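Local coordinates for protein orotidine 5'-phosphate decarboxylase (Streptomyces avermitilis, PDB 3V75) that probably catalyses the decarboxylation of orotidine 5'-phosphate to UMP, the last step of de novo UMP biosynthesis, at residues A[174-179]-A[184-189]. Residues are numbered along the deposited sequence; the frame is centred on the assembly and turned at random.
Sequences LALTSN and EVQHAV
Gln186 reaches from the short helix 183-186 to the C-terminal end of barrel strand 170-176 and grips Thr177 with both ends of its amide. Gln186 OE1 accepts a hydrogen bond from Thr177 N at 2.9 Å, the donor standing 30° from the carbonyl plane. Its NE2 gives a straighter bond, 170° at the hydrogen, to Thr177 OG1, which lies almost in the amide plane. That hydroxyl sits between its backbone N and carbonyl carbon (chi1 57°). Thr177 OG1 in turn donates a hydrogen bond to Asn179 OD1, 2.7 Å away. Packing is tight on the strand side: Gln186 CG rests 3.2 Å from Ala175 O, a carbonyl hydrogen-bonded to Tyr151 OH of the second subunit, and Gln186 OE1 lies 3.3 Å from Leu176 CA. The other side is looser. There Leu176 CD2 lies at the ring edge of exposed His187, 4.4 Å from His187 NE2, and a water bridges Thr177 O and Gln186 OE1. In this TIM barrel the contact ties the loop after the fifth strand back on itself, with Thr177 near Lys119, the predicted proton donor. Two hydrogen bonds to the amide fix which way round Gln186 lies and, with the onward bond to Asn179, orient the Thr177 hydroxyl.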
loop_
_atom_site.group_PDB
_atom_site.type_symbol
_atom_site.label_atom_id
_atom_site.label_comp_id
_atom_site.label_asym_id
_atom_site.label_seq_id
_atom_site.Cartn_x
_atom_site.Cartn_y
_atom_site.Cartn_z
ATOM N N LEU A 174 1.227 -8.127 -7.506
ATOM C CA LEU A 174 2.298 -8.918 -6.894
ATOM C C LEU A 174 1.979 -10.398 -7.023
ATOM O O LEU A 174 0.880 -10.834 -6.651
ATOM C CB LEU A 174 2.434 -8.597 -5.415
ATOM C CG LEU A 174 2.682 -7.141 -5.039
ATOM C CD1 LEU A 174 2.786 -6.964 -3.543
ATOM C CD2 LEU A 174 3.965 -6.603 -5.739
ATOM N N ALA A 175 2.914 -11.186 -7.559
ATOM C CA ALA A 175 2.689 -12.624 -7.676
ATOM C C ALA A 175 3.785 -13.424 -6.973
ATOM O O ALA A 175 3.524 -14.177 -6.047
ATOM C CB ALA A 175 2.555 -13.039 -9.144
ATOM N N LEU A 176 5.029 -13.242 -7.422
ATOM C CA LEU A 176 6.177 -14.023 -6.939
ATOM C C LEU A 176 7.336 -13.057 -6.691
ATOM O O LEU A 176 7.828 -12.416 -7.626
ATOM C CB LEU A 176 6.573 -15.028 -8.005
ATOM C CG LEU A 176 5.572 -16.178 -8.149
ATOM C CD1 LEU A 176 5.746 -16.902 -9.465
ATOM C CD2 LEU A 176 5.703 -17.154 -6.946
ATOM N N THR A 177 7.789 -12.960 -5.449
ATOM C CA THR A 177 8.892 -12.042 -5.121
ATOM C C THR A 177 10.076 -12.791 -4.530
ATOM O O THR A 177 9.925 -13.883 -3.974
ATOM C CB THR A 177 8.404 -10.930 -4.189
ATOM O OG1 THR A 177 7.826 -11.499 -2.988
ATOM C CG2 THR A 177 7.362 -10.071 -4.930
ATOM N N SER A 178 11.283 -12.209 -4.655
ATOM C CA SER A 178 12.481 -12.953 -4.290
ATOM C C SER A 178 13.012 -12.649 -2.912
ATOM O O SER A 178 14.055 -13.183 -2.519
ATOM C CB SER A 178 13.576 -12.724 -5.334
ATOM O OG SER A 178 14.025 -11.396 -5.206
ATOM N N ASN A 179 12.278 -11.853 -2.119
ATOM C CA ASN A 179 12.684 -11.658 -0.733
ATOM C C ASN A 179 12.609 -12.988 0.031
ATOM O O ASN A 179 11.869 -13.888 -0.394
ATOM C CB ASN A 179 11.846 -10.556 -0.063
ATOM C CG ASN A 179 10.344 -10.857 -0.118
ATOM O OD1 ASN A 179 9.758 -10.953 -1.216
ATOM N ND2 ASN A 179 9.729 -11.011 1.061
ATOM N N GLU A 184 6.074 -17.349 1.914
ATOM C CA GLU A 184 5.206 -17.647 3.062
ATOM C C GLU A 184 3.723 -17.617 2.650
ATOM O O GLU A 184 2.978 -18.554 2.942
ATOM C CB GLU A 184 5.432 -16.635 4.185
ATOM C CG GLU A 184 4.619 -16.931 5.464
ATOM C CD GLU A 184 4.951 -15.927 6.540
ATOM O OE1 GLU A 184 4.562 -14.761 6.363
ATOM O OE2 GLU A 184 5.536 -16.315 7.576
ATOM N N VAL A 185 3.319 -16.540 1.989
ATOM C CA VAL A 185 1.949 -16.381 1.490
ATOM C C VAL A 185 1.850 -16.921 0.063
ATOM O O VAL A 185 0.902 -17.625 -0.277
ATOM C CB VAL A 185 1.517 -14.898 1.522
ATOM C CG1 VAL A 185 0.093 -14.725 0.916
ATOM C CG2 VAL A 185 1.557 -14.401 2.929
ATOM N N GLN A 186 2.813 -16.588 -0.786
ATOM C CA GLN A 186 2.709 -16.879 -2.206
ATOM C C GLN A 186 2.634 -18.377 -2.494
ATOM O O GLN A 186 2.049 -18.788 -3.502
ATOM C CB GLN A 186 3.918 -16.242 -2.949
ATOM C CG GLN A 186 3.847 -14.719 -2.874
ATOM C CD GLN A 186 5.161 -13.999 -3.119
ATOM O OE1 GLN A 186 6.093 -14.557 -3.702
ATOM N NE2 GLN A 186 5.238 -12.752 -2.663
ATOM N N HIS A 187 3.245 -19.193 -1.634
ATOM C CA HIS A 187 3.268 -20.656 -1.849
ATOM C C HIS A 187 2.158 -21.403 -1.110
ATOM O O HIS A 187 2.064 -22.631 -1.210
ATOM C CB HIS A 187 4.615 -21.277 -1.481
ATOM C CG HIS A 187 5.755 -20.734 -2.299
ATOM N ND1 HIS A 187 7.069 -20.938 -1.934
ATOM C CD2 HIS A 187 5.776 -20.016 -3.448
ATOM C CE1 HIS A 187 7.859 -20.346 -2.828
ATOM N NE2 HIS A 187 7.102 -19.801 -3.764
ATOM N N ALA A 188 1.342 -20.668 -0.348
ATOM C CA ALA A 188 0.261 -21.298 0.419
ATOM C C ALA A 188 -0.766 -21.838 -0.600
ATOM O O ALA A 188 -0.995 -21.234 -1.646
ATOM C CB ALA A 188 -0.366 -20.269 1.348
ATOM N N VAL A 189 -1.358 -22.987 -0.287
ATOM C CA VAL A 189 -2.160 -23.738 -1.256
ATOM C C VAL A 189 -3.681 -23.634 -1.005
ATOM O O VAL A 189 -4.149 -23.824 0.121
ATOM C CB VAL A 189 -1.728 -25.222 -1.263
ATOM C CG1 VAL A 189 -2.599 -26.062 -2.215
ATOM C CG2 VAL A 189 -0.256 -25.300 -1.711
HETATM O O HOH W 1 8.387 -16.158 -4.004
#